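Local coordinates for UDP-glucose 4-epimerase (Campylobacter jejuni subsp. jejuni serotype O:2, PDB 7K3P), which catalyses the NAD-dependent interconversion of UDP-glucose and UDP-galactose by inverting the sugar at C4, and probably acts likewise on UDP-N-acetylglucosamine, at residues 132-137 with 257-262; 186-191 with 270-275; 219-224 with 339-344. The protein carries 2 engineered substitutions. All blocks are in the same frame, centred on the assembly; numbering follows the deposited sequence.

Contact 1. Residues 132-137 with 257-262; sequences KFIFSS and AALDYL. With NAD (nicotinamide-adenine-dinucleotide), chain C.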
loop_
_atom_site.group_PDB
_atom_site.type_symbol
_atom_site.label_atom_id
_atom_site.label_comp_id
_atom_site.label_asym_id
_atom_site.label_seq_id
_atom_site.Cartn_x
_atom_site.Cartn_y
_atom_site.Cartn_z
ATOM N N LYS A 132 12.874 -9.082 14.478
ATOM C CA LYS A 132 13.830 -8.509 13.539
ATOM C C LYS A 132 13.420 -8.891 12.117
ATOM O O LYS A 132 13.332 -10.077 11.784
ATOM C CB LYS A 132 15.253 -8.990 13.851
ATOM C CG LYS A 132 15.780 -8.456 15.205
ATOM C CD LYS A 132 17.037 -9.184 15.642
ATOM C CE LYS A 132 17.484 -8.678 17.017
ATOM N NZ LYS A 132 18.713 -9.379 17.445
ATOM N N PHE A 133 13.163 -7.883 11.288
ATOM C CA PHE A 133 12.664 -8.105 9.929
ATOM C C PHE A 133 13.572 -7.390 8.921
ATOM O O PHE A 133 13.622 -6.163 8.905
ATOM C CB PHE A 133 11.229 -7.556 9.838
ATOM C CG PHE A 133 10.461 -8.024 8.628
ATOM C CD1 PHE A 133 10.853 -7.659 7.344
ATOM C CD2 PHE A 133 9.323 -8.809 8.782
ATOM C CE1 PHE A 133 10.128 -8.088 6.222
ATOM C CE2 PHE A 133 8.597 -9.246 7.679
ATOM C CZ PHE A 133 8.996 -8.885 6.394
ATOM N N ILE A 134 14.306 -8.139 8.100
ATOM C CA ILE A 134 15.119 -7.497 7.073
ATOM C C ILE A 134 14.358 -7.582 5.744
ATOM O O ILE A 134 14.027 -8.684 5.273
ATOM C CB ILE A 134 16.564 -8.071 7.008
ATOM C CG1 ILE A 134 17.331 -7.733 8.304
ATOM C CG2 ILE A 134 17.329 -7.475 5.828
ATOM C CD1 ILE A 134 17.259 -8.798 9.334
ATOM N N PHE A 135 14.035 -6.420 5.170
ATOM C CA PHE A 135 13.203 -6.368 3.957
ATOM C C PHE A 135 14.001 -5.905 2.745
ATOM O O PHE A 135 14.587 -4.809 2.753
ATOM C CB PHE A 135 12.016 -5.437 4.192
ATOM C CG PHE A 135 11.086 -5.310 3.007
ATOM C CD1 PHE A 135 10.634 -6.440 2.333
ATOM C CD2 PHE A 135 10.630 -4.056 2.599
ATOM C CE1 PHE A 135 9.759 -6.322 1.236
ATOM C CE2 PHE A 135 9.754 -3.922 1.518
ATOM C CZ PHE A 135 9.314 -5.064 0.838
ATOM N N SER A 136 14.041 -6.745 1.711
ATOM C CA SER A 136 14.611 -6.357 0.434
ATOM C C SER A 136 13.629 -5.439 -0.287
ATOM O O SER A 136 12.667 -5.921 -0.915
ATOM C CB SER A 136 14.861 -7.578 -0.440
ATOM O OG SER A 136 15.655 -8.524 0.228
ATOM N N SER A 137 13.855 -4.127 -0.189
ATOM C CA SER A 137 13.055 -3.175 -0.953
ATOM C C SER A 137 13.821 -2.893 -2.246
ATOM O O SER A 137 14.513 -3.769 -2.748
ATOM C CB SER A 137 12.836 -1.904 -0.149
ATOM O OG SER A 137 11.958 -1.029 -0.825
ATOM N N ALA A 257 24.852 -8.013 7.147
ATOM C CA ALA A 257 25.233 -6.825 7.907
ATOM C C ALA A 257 24.022 -6.121 8.510
ATOM O O ALA A 257 24.109 -5.590 9.614
ATOM C CB ALA A 257 26.073 -5.859 7.052
ATOM N N ALA A 258 22.894 -6.116 7.788
ATOM C CA ALA A 258 21.656 -5.465 8.260
ATOM C C ALA A 258 21.101 -6.169 9.493
ATOM O O ALA A 258 20.564 -5.539 10.407
ATOM C CB ALA A 258 20.587 -5.459 7.141
ATOM N N LEU A 259 21.188 -7.492 9.489
ATOM C CA LEU A 259 20.727 -8.272 10.636
ATOM C C LEU A 259 21.624 -7.982 11.835
ATOM O O LEU A 259 21.133 -7.699 12.934
ATOM C CB LEU A 259 20.726 -9.767 10.311
ATOM C CG LEU A 259 20.276 -10.646 11.477
ATOM C CD1 LEU A 259 18.963 -10.117 12.037
ATOM C CD2 LEU A 259 20.142 -12.095 11.039
ATOM N N ASP A 260 22.938 -8.022 11.605
ATOM C CA ASP A 260 23.909 -7.695 12.655
ATOM C C ASP A 260 23.593 -6.332 13.243
ATOM O O ASP A 260 23.573 -6.161 14.465
ATOM C CB ASP A 260 25.339 -7.714 12.102
ATOM C CG ASP A 260 25.851 -9.122 11.854
ATOM O OD1 ASP A 260 25.310 -10.070 12.474
ATOM O OD2 ASP A 260 26.799 -9.282 11.040
ATOM N N TYR A 261 23.295 -5.372 12.370
ATOM C CA TYR A 261 22.980 -4.013 12.809
ATOM C C TYR A 261 21.787 -3.950 13.768
ATOM O O TYR A 261 21.775 -3.130 14.692
ATOM C CB TYR A 261 22.752 -3.085 11.596
ATOM C CG TYR A 261 22.087 -1.777 11.947
ATOM C CD1 TYR A 261 20.705 -1.669 11.946
ATOM C CD2 TYR A 261 22.837 -0.640 12.280
ATOM C CE1 TYR A 261 20.076 -0.486 12.270
ATOM C CE2 TYR A 261 22.206 0.567 12.614
ATOM C CZ TYR A 261 20.817 0.622 12.603
ATOM O OH TYR A 261 20.138 1.775 12.911
ATOM N N LEU A 262 20.773 -4.790 13.543
ATOM C CA LEU A 262 19.566 -4.757 14.388
ATOM C C LEU A 262 19.765 -5.322 15.816
ATOM O O LEU A 262 18.848 -5.255 16.650
ATOM C CB LEU A 262 18.373 -5.454 13.698
ATOM C CG LEU A 262 17.657 -4.710 12.557
ATOM C CD1 LEU A 262 16.443 -5.502 12.050
ATOM C CD2 LEU A 262 17.214 -3.319 12.995
HETATM P PA NAD C . 14.293 -14.035 -7.389
HETATM O O1A NAD C . 13.089 -14.238 -8.276
HETATM O O2A NAD C . 15.464 -14.834 -7.885
HETATM O O5B NAD C . 13.995 -14.516 -5.915
HETATM C C5B NAD C . 12.665 -14.537 -5.486
HETATM C C4B NAD C . 12.402 -15.799 -4.763
HETATM O O4B NAD C . 11.223 -15.733 -4.013
HETATM C C3B NAD C . 12.265 -16.996 -5.754
HETATM O O3B NAD C . 13.122 -18.173 -5.499
HETATM C C2B NAD C . 10.738 -17.244 -5.795
HETATM O O2B NAD C . 10.407 -18.538 -6.068
HETATM C C1B NAD C . 10.384 -16.823 -4.405
HETATM N N9A NAD C . 8.960 -16.481 -4.265
HETATM C C8A NAD C . 8.270 -15.581 -4.996
HETATM N N7A NAD C . 6.987 -15.546 -4.606
HETATM C C5A NAD C . 6.808 -16.421 -3.608
HETATM C C6A NAD C . 5.708 -16.817 -2.830
HETATM N N6A NAD C . 4.418 -16.203 -3.042
HETATM N N1A NAD C . 5.864 -17.746 -1.866
HETATM C C2A NAD C . 7.051 -18.335 -1.635
HETATM N N3A NAD C . 8.149 -17.990 -2.385
HETATM C C4A NAD C . 8.057 -17.044 -3.364
HETATM O O3 NAD C . 14.617 -12.479 -7.364
HETATM P PN NAD C . 15.949 -11.872 -6.776
HETATM O O1N NAD C . 16.711 -12.919 -5.985
HETATM O O2N NAD C . 16.772 -11.382 -7.929
HETATM O O5D NAD C . 15.551 -10.662 -5.839
HETATM C C5D NAD C . 15.093 -10.949 -4.538
HETATM C C4D NAD C . 14.591 -9.698 -3.837
HETATM O O4D NAD C . 15.505 -8.632 -3.974
HETATM C C3D NAD C . 13.202 -9.246 -4.274
HETATM O O3D NAD C . 12.503 -8.794 -3.185
HETATM C C2D NAD C . 13.425 -8.084 -5.146
HETATM O O2D NAD C . 12.368 -7.199 -5.192
HETATM C C1D NAD C . 14.733 -7.506 -4.543
HETATM N N1N NAD C . 15.571 -6.657 -5.510
HETATM C C2N NAD C . 16.175 -7.345 -6.544
HETATM C C3N NAD C . 16.956 -6.643 -7.457
HETATM C C7N NAD C . 17.621 -7.381 -8.590
HETATM O O7N NAD C . 17.474 -8.583 -8.749
HETATM N N7N NAD C . 18.431 -6.646 -9.503
HETATM C C4N NAD C . 17.121 -5.278 -7.312
HETATM C C5N NAD C . 16.513 -4.604 -6.277
HETATM C C6N NAD C . 15.720 -5.295 -5.350
#

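Contact 2. Residues 186-191 with 270-275; sequences CILRYF and FNVGYG. With NAD (nicotinamide-adenine-dinucleotide), chain C.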
loop_
_atom_site.group_PDB
_atom_site.type_symbol
_atom_site.label_atom_id
_atom_site.label_comp_id
_atom_site.label_asym_id
_atom_site.label_seq_id
_atom_site.Cartn_x
_atom_site.Cartn_y
_atom_site.Cartn_z
ATOM N N CYS A 186 14.708 -3.595 9.218
ATOM C CA CYS A 186 15.720 -2.899 8.456
ATOM C C CYS A 186 15.412 -3.068 6.977
ATOM O O CYS A 186 15.369 -4.185 6.470
ATOM C CB CYS A 186 17.101 -3.463 8.763
ATOM S SG CYS A 186 18.431 -2.436 8.089
ATOM N N ILE A 187 15.190 -1.953 6.295
ATOM C CA ILE A 187 14.854 -1.986 4.882
ATOM C C ILE A 187 16.077 -1.698 4.030
ATOM O O ILE A 187 16.789 -0.716 4.269
ATOM C CB ILE A 187 13.780 -0.942 4.559
ATOM C CG1 ILE A 187 12.435 -1.365 5.167
ATOM C CG2 ILE A 187 13.676 -0.751 3.030
ATOM C CD1 ILE A 187 11.510 -0.183 5.466
ATOM N N LEU A 188 16.319 -2.536 3.027
ATOM C CA LEU A 188 17.443 -2.311 2.120
ATOM C C LEU A 188 16.944 -1.921 0.718
ATOM O O LEU A 188 16.137 -2.643 0.110
ATOM C CB LEU A 188 18.344 -3.559 2.054
ATOM C CG LEU A 188 18.954 -4.007 3.389
ATOM C CD1 LEU A 188 19.884 -5.190 3.205
ATOM C CD2 LEU A 188 19.717 -2.847 4.015
ATOM N N ARG A 189 17.403 -0.776 0.208
ATOM C CA ARG A 189 17.088 -0.376 -1.173
ATOM C C ARG A 189 18.360 -0.416 -2.013
ATOM O O ARG A 189 19.439 -0.057 -1.525
ATOM C CB ARG A 189 16.514 1.035 -1.204
ATOM C CG ARG A 189 15.278 1.257 -0.336
ATOM C CD ARG A 189 14.975 2.731 -0.258
ATOM N NE ARG A 189 13.839 3.027 0.609
ATOM C CZ ARG A 189 13.702 4.163 1.273
ATOM N NH1 ARG A 189 14.632 5.115 1.153
ATOM N NH2 ARG A 189 12.649 4.344 2.052
ATOM N N TYR A 190 18.240 -0.841 -3.268
ATOM C CA TYR A 190 19.395 -0.907 -4.152
ATOM C C TYR A 190 18.956 -0.970 -5.598
ATOM O O TYR A 190 17.787 -1.265 -5.898
ATOM C CB TYR A 190 20.294 -2.112 -3.810
ATOM C CG TYR A 190 19.534 -3.406 -3.531
ATOM C CD1 TYR A 190 18.917 -3.628 -2.305
ATOM C CD2 TYR A 190 19.473 -4.412 -4.485
ATOM C CE1 TYR A 190 18.229 -4.838 -2.043
ATOM C CE2 TYR A 190 18.815 -5.603 -4.233
ATOM C CZ TYR A 190 18.194 -5.805 -3.019
ATOM O OH TYR A 190 17.536 -6.999 -2.794
ATOM N N PHE A 191 19.891 -0.682 -6.494
ATOM C CA PHE A 191 19.617 -0.756 -7.917
ATOM C C PHE A 191 19.821 -2.184 -8.422
ATOM O O PHE A 191 19.747 -3.141 -7.649
ATOM C CB PHE A 191 20.494 0.253 -8.665
ATOM C CG PHE A 191 20.002 1.668 -8.543
ATOM C CD1 PHE A 191 19.038 2.159 -9.423
ATOM C CD2 PHE A 191 20.468 2.497 -7.530
ATOM C CE1 PHE A 191 18.562 3.465 -9.306
ATOM C CE2 PHE A 191 20.001 3.805 -7.406
ATOM C CZ PHE A 191 19.047 4.293 -8.296
ATOM N N PHE A 270 18.446 1.549 4.583
ATOM C CA PHE A 270 19.765 1.773 4.008
ATOM C C PHE A 270 19.724 1.565 2.512
ATOM O O PHE A 270 19.157 0.564 2.039
ATOM C CB PHE A 270 20.798 0.757 4.538
ATOM C CG PHE A 270 21.123 0.900 5.998
ATOM C CD1 PHE A 270 21.822 2.007 6.466
ATOM C CD2 PHE A 270 20.764 -0.102 6.894
ATOM C CE1 PHE A 270 22.137 2.129 7.814
ATOM C CE2 PHE A 270 21.070 0.008 8.253
ATOM C CZ PHE A 270 21.762 1.133 8.717
ATOM N N ASN A 271 20.355 2.474 1.770
ATOM C CA ASN A 271 20.754 2.145 0.417
ATOM C C ASN A 271 21.904 1.152 0.509
ATOM O O ASN A 271 22.772 1.285 1.381
ATOM C CB ASN A 271 21.258 3.390 -0.320
ATOM C CG ASN A 271 20.151 4.352 -0.678
ATOM O OD1 ASN A 271 19.011 3.946 -0.939
ATOM N ND2 ASN A 271 20.483 5.649 -0.710
ATOM N N VAL A 272 21.947 0.191 -0.406
ATOM C CA VAL A 272 23.122 -0.655 -0.541
ATOM C C VAL A 272 23.751 -0.384 -1.892
ATOM O O VAL A 272 23.115 -0.592 -2.930
ATOM C CB VAL A 272 22.787 -2.150 -0.446
ATOM C CG1 VAL A 272 24.076 -2.965 -0.401
ATOM C CG2 VAL A 272 21.927 -2.428 0.801
ATOM N N GLY A 273 25.007 0.070 -1.887
ATOM C CA GLY A 273 25.701 0.361 -3.134
ATOM C C GLY A 273 27.174 0.671 -2.895
ATOM O O GLY A 273 27.598 0.854 -1.739
ATOM N N TYR A 274 27.948 0.742 -3.978
ATOM C CA TYR A 274 29.385 0.987 -3.873
ATOM C C TYR A 274 29.737 2.467 -3.635
ATOM O O TYR A 274 30.909 2.794 -3.377
ATOM C CB TYR A 274 30.120 0.445 -5.107
ATOM C CG TYR A 274 29.986 -1.045 -5.319
ATOM C CD1 TYR A 274 30.118 -1.940 -4.254
ATOM C CD2 TYR A 274 29.725 -1.564 -6.585
ATOM C CE1 TYR A 274 30.000 -3.313 -4.448
ATOM C CE2 TYR A 274 29.605 -2.936 -6.791
ATOM C CZ TYR A 274 29.742 -3.802 -5.717
ATOM O OH TYR A 274 29.626 -5.157 -5.918
ATOM N N GLY A 275 28.737 3.351 -3.699
ATOM C CA GLY A 275 28.949 4.783 -3.492
ATOM C C GLY A 275 29.474 5.489 -4.739
ATOM O O GLY A 275 29.790 6.689 -4.715
HETATM P PA NAD C . 14.293 -14.035 -7.389
HETATM O O1A NAD C . 13.089 -14.238 -8.276
HETATM O O2A NAD C . 15.464 -14.834 -7.885
HETATM O O5B NAD C . 13.995 -14.516 -5.915
HETATM C C5B NAD C . 12.665 -14.537 -5.486
HETATM C C4B NAD C . 12.402 -15.799 -4.763
HETATM O O4B NAD C . 11.223 -15.733 -4.013
HETATM C C3B NAD C . 12.265 -16.996 -5.754
HETATM O O3B NAD C . 13.122 -18.173 -5.499
HETATM C C2B NAD C . 10.738 -17.244 -5.795
HETATM O O2B NAD C . 10.407 -18.538 -6.068
HETATM C C1B NAD C . 10.384 -16.823 -4.405
HETATM N N9A NAD C . 8.960 -16.481 -4.265
HETATM C C8A NAD C . 8.270 -15.581 -4.996
HETATM N N7A NAD C . 6.987 -15.546 -4.606
HETATM C C5A NAD C . 6.808 -16.421 -3.608
HETATM C C6A NAD C . 5.708 -16.817 -2.830
HETATM N N6A NAD C . 4.418 -16.203 -3.042
HETATM N N1A NAD C . 5.864 -17.746 -1.866
HETATM C C2A NAD C . 7.051 -18.335 -1.635
HETATM N N3A NAD C . 8.149 -17.990 -2.385
HETATM C C4A NAD C . 8.057 -17.044 -3.364
HETATM O O3 NAD C . 14.617 -12.479 -7.364
HETATM P PN NAD C . 15.949 -11.872 -6.776
HETATM O O1N NAD C . 16.711 -12.919 -5.985
HETATM O O2N NAD C . 16.772 -11.382 -7.929
HETATM O O5D NAD C . 15.551 -10.662 -5.839
HETATM C C5D NAD C . 15.093 -10.949 -4.538
HETATM C C4D NAD C . 14.591 -9.698 -3.837
HETATM O O4D NAD C . 15.505 -8.632 -3.974
HETATM C C3D NAD C . 13.202 -9.246 -4.274
HETATM O O3D NAD C . 12.503 -8.794 -3.185
HETATM C C2D NAD C . 13.425 -8.084 -5.146
HETATM O O2D NAD C . 12.368 -7.199 -5.192
HETATM C C1D NAD C . 14.733 -7.506 -4.543
HETATM N N1N NAD C . 15.571 -6.657 -5.510
HETATM C C2N NAD C . 16.175 -7.345 -6.544
HETATM C C3N NAD C . 16.956 -6.643 -7.457
HETATM C C7N NAD C . 17.621 -7.381 -8.590
HETATM O O7N NAD C . 17.474 -8.583 -8.749
HETATM N N7N NAD C . 18.431 -6.646 -9.503
HETATM C C4N NAD C . 17.121 -5.278 -7.312
HETATM C C5N NAD C . 16.513 -4.604 -6.277
HETATM C C6N NAD C . 15.720 -5.295 -5.350
HETATM O O HOH W 1 22.304 0.624 -5.204
#

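Contact 3. Residues 219-224 with 339-344; sequences CAAGKR and DWEKQC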
loop_
_atom_site.group_PDB
_atom_site.type_symbol
_atom_site.label_atom_id
_atom_site.label_comp_id
_atom_site.label_asym_id
_atom_site.label_seq_id
_atom_site.Cartn_x
_atom_site.Cartn_y
_atom_site.Cartn_z
ATOM N N CYS A 219 23.902 -9.298 -24.954
ATOM C CA CYS A 219 24.627 -9.154 -26.223
ATOM C C CYS A 219 25.812 -10.116 -26.291
ATOM O O CYS A 219 26.033 -10.776 -27.302
ATOM C CB CYS A 219 25.138 -7.719 -26.409
ATOM S SG CYS A 219 23.859 -6.488 -26.750
ATOM N N ALA A 220 26.577 -10.163 -25.205
ATOM C CA ALA A 220 27.757 -11.016 -25.124
ATOM C C ALA A 220 27.383 -12.490 -25.228
ATOM O O ALA A 220 28.182 -13.304 -25.686
ATOM C CB ALA A 220 28.519 -10.752 -23.838
ATOM N N ALA A 221 26.171 -12.836 -24.802
ATOM C CA ALA A 221 25.735 -14.225 -24.852
ATOM C C ALA A 221 25.046 -14.567 -26.178
ATOM O O ALA A 221 24.555 -15.683 -26.358
ATOM C CB ALA A 221 24.829 -14.544 -23.675
ATOM N N GLY A 222 25.019 -13.609 -27.101
ATOM C CA GLY A 222 24.418 -13.826 -28.407
ATOM C C GLY A 222 22.904 -13.806 -28.383
ATOM O O GLY A 222 22.254 -14.266 -29.328
ATOM N N LYS A 223 22.334 -13.271 -27.305
ATOM C CA LYS A 223 20.881 -13.224 -27.152
ATOM C C LYS A 223 20.293 -11.950 -27.752
ATOM O O LYS A 223 19.179 -11.939 -28.276
ATOM C CB LYS A 223 20.493 -13.317 -25.677
ATOM C CG LYS A 223 20.715 -14.680 -25.041
ATOM C CD LYS A 223 20.083 -14.709 -23.657
ATOM C CE LYS A 223 20.424 -15.984 -22.909
ATOM N NZ LYS A 223 19.917 -15.941 -21.500
ATOM N N ARG A 224 21.052 -10.870 -27.655
ATOM C CA ARG A 224 20.608 -9.579 -28.136
ATOM C C ARG A 224 21.565 -9.147 -29.233
ATOM O O ARG A 224 22.784 -9.293 -29.109
ATOM C CB ARG A 224 20.599 -8.568 -26.984
ATOM C CG ARG A 224 20.227 -7.158 -27.388
ATOM C CD ARG A 224 20.278 -6.231 -26.190
ATOM N NE ARG A 224 19.286 -6.595 -25.174
ATOM C CZ ARG A 224 18.035 -6.138 -25.151
ATOM N NH1 ARG A 224 17.616 -5.300 -26.092
ATOM N NH2 ARG A 224 17.198 -6.516 -24.191
ATOM N N ASP A 339 28.238 -15.153 -16.779
ATOM C CA ASP A 339 28.075 -16.545 -16.384
ATOM C C ASP A 339 26.620 -16.834 -16.041
ATOM O O ASP A 339 26.051 -17.826 -16.501
ATOM C CB ASP A 339 28.973 -16.881 -15.188
ATOM C CG ASP A 339 30.456 -16.849 -15.537
ATOM O OD1 ASP A 339 30.789 -17.023 -16.727
ATOM O OD2 ASP A 339 31.282 -16.647 -14.616
ATOM N N TRP A 340 26.012 -15.969 -15.232
ATOM C CA TRP A 340 24.614 -16.168 -14.880
ATOM C C TRP A 340 23.667 -16.007 -16.072
ATOM O O TRP A 340 22.649 -16.704 -16.162
ATOM C CB TRP A 340 24.214 -15.296 -13.689
ATOM C CG TRP A 340 24.688 -15.900 -12.407
ATOM C CD1 TRP A 340 25.745 -15.486 -11.638
ATOM C CD2 TRP A 340 24.154 -17.062 -11.763
ATOM N NE1 TRP A 340 25.884 -16.310 -10.546
ATOM C CE2 TRP A 340 24.920 -17.293 -10.600
ATOM C CE3 TRP A 340 23.090 -17.933 -12.050
ATOM C CZ2 TRP A 340 24.663 -18.356 -9.719
ATOM C CZ3 TRP A 340 22.835 -18.990 -11.182
ATOM C CH2 TRP A 340 23.617 -19.188 -10.026
ATOM N N GLU A 341 24.019 -15.117 -16.996
ATOM C CA GLU A 341 23.197 -14.881 -18.178
ATOM C C GLU A 341 22.962 -16.168 -18.972
ATOM O O GLU A 341 21.840 -16.459 -19.404
ATOM C CB GLU A 341 23.854 -13.835 -19.082
ATOM C CG GLU A 341 23.016 -13.483 -20.289
ATOM C CD GLU A 341 21.622 -13.039 -19.897
ATOM O OE1 GLU A 341 20.654 -13.453 -20.569
ATOM O OE2 GLU A 341 21.500 -12.278 -18.911
ATOM N N LYS A 342 24.031 -16.937 -19.156
ATOM C CA LYS A 342 23.970 -18.176 -19.926
ATOM C C LYS A 342 23.131 -19.246 -19.225
ATOM O O LYS A 342 22.678 -20.204 -19.853
ATOM C CB LYS A 342 25.387 -18.674 -20.228
ATOM C CG LYS A 342 26.204 -17.658 -21.030
ATOM C CD LYS A 342 27.586 -18.173 -21.396
ATOM C CE LYS A 342 28.499 -18.236 -20.182
ATOM N NZ LYS A 342 29.861 -18.708 -20.562
ATOM N N GLN A 343 22.920 -19.060 -17.925
ATOM C CA GLN A 343 22.060 -19.930 -17.126
ATOM C C GLN A 343 20.584 -19.508 -17.222
ATOM O O GLN A 343 19.677 -20.339 -17.091
ATOM C CB GLN A 343 22.514 -19.891 -15.667
ATOM C CG GLN A 343 21.780 -20.843 -14.738
ATOM C CD GLN A 343 22.240 -22.283 -14.903
ATOM O OE1 GLN A 343 23.048 -22.589 -15.789
ATOM N NE2 GLN A 343 21.732 -23.174 -14.048
ATOM N N CYS A 344 20.354 -18.213 -17.447
ATOM C CA CYS A 344 18.999 -17.671 -17.546
ATOM C C CYS A 344 18.193 -18.354 -18.639
ATOM O O CYS A 344 16.980 -18.500 -18.512
ATOM C CB CYS A 344 19.033 -16.166 -17.812
ATOM S SG CYS A 344 19.664 -15.177 -16.446
#

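Contact 1. Residues 132-137 with 257-262
I134 drives its CD1 methyl into L259, 3.5 Å from L259 CD1, a carbon pair tighter than ordinary van der Waals contact. The two side chains cross at about a right angle, and I134 CD1 also lies 3.7 Å from L259 CB. The other branch, I134 CG2, meets A258 CB at 4.1 Å, so the forked side chain spans two positions on the helix at once. The chi2 of I134 stands at 93°, away from a staggered value, consistent with a tight fit. Alanine suits position 258 because its lone methyl lets the strand come close. L262 closes the end of the patch beside K132, its CD1 lying 4.1 Å from K132 CB. K132 is extended beyond CG, which carries its aliphatic stem past L259 and brings K132 CE to 3.7 Å from L262 O; that carbonyl accepts a hydrogen bond from K184. Further out, S136 OG bonds to H255 of the same helix, and K166 reaches S136 O. Just past the strand's end, S137 O comes within 3.2 Å of C6N on the nicotinamide ring of NAD. The axes of strand 132-136 and helix 257-261 are 8.9 Å apart and run roughly antiparallel, at 149°. A helix laid on a parallel strand whose C-terminal end meets the dinucleotide is characteristic of the Rossmann fold.

Contact 2. Residues 186-191 with 270-275
F270 lies opposite L188 in a parallel bridge, its N and O bonding to I187 O and R189 N on either side. V272 N then returns to R189 O at 2.8 Å, completing a set of three backbone bonds. Beside them, L188 CD2 nests between F270 CB, 3.8 Å away, and V272 CG2. C186 has SG opposite its backbone N (chi1 -169°), which lays the sulfur 3.5 Å from F270 CD2, at the edge of the phenyl ring. A short thiol and branched hydrocarbons suit this buried face. Beyond V272 the packing opens out: the segments part, and one water joins them instead, accepting a hydrogen bond from F191 N and lying 2.7 Å from V272 O. Here the Y190 ring leads off to the cofactor. Its chi1 of 43° puts CG in the crowded position between the backbone N and the carbonyl carbon, and the ring then brings Y190 CE2 to 3.2 Å from NAD C5N, while Y190 OH donates to NAD O4D at 2.9 Å. On the other face R189 extends to a salt bridge with E170, while N271 OD1 takes a bond from Y142. Strand 184-189 lies between 132-136 and the sheet's last strand, 268-271; helix 248-261 packs against C186, L188 and V272, and helix 315-320 against F270.

Contact 3. Residues 219-224 with 339-344
K223 reaches across to E341 with a fully stretched chain. CG leaves CB opposite the carbonyl carbon (chi1 -71°), and from there every torsion is near 180°, so each methylene advances toward helix 330-343. CB stays well short of that helix. K223 CD is the first atom to arrive, 3.4 Å from E341 OE1, and K223 CE follows at 3.5 Å from the same oxygen. The tip makes two bonds to one residue: K223 NZ lies 2.8 Å from E341 OE1 in a salt bridge and 2.9 Å from E341 O. It meets the carboxylate on the anti side, 32° out of plane. K223 NZ also sits 3.8 Å from C344 CB, whose residue is disulfide-bonded to C197. Glutamate fits because its CG, anti to the backbone N, rests 4.0 Å from A221 CB, while a bend at chi2 turns the carboxylate so that OE1 meets K223 and OE2 forms a salt bridge with K214. G222, with positive phi, ends helix 212-220 in a Schellman motif and lets the chain turn to K223. A carboxylate shared by two lysines is probably held strongly anionic, and a lysine ammonium group bonded to a carbonyl in a helix's last turn should help offset the partial negative charge there.

How the contacts relate
Going from the N terminus, the chain lays down the first halves in order, 132-137, 186-191 and 219-224, then closes them in the same order with 257-262, 270-275 and 339-344. Every pair of contacts therefore crosses and none nests. Contact 1 shuts a loop by bringing helix 248-261 back to the central sheet; contact 2 follows soon after by adding that sheet's last strand. These two adjoin, S137 N lying 2.7 Å from L188 O in a probable hydrogen bond, and both touch NAD. Contact 3 stands apart, its centre about 32 Å from that of contact 1, and ties the C-terminal helix to the turn that follows helix 212-220 at the surface.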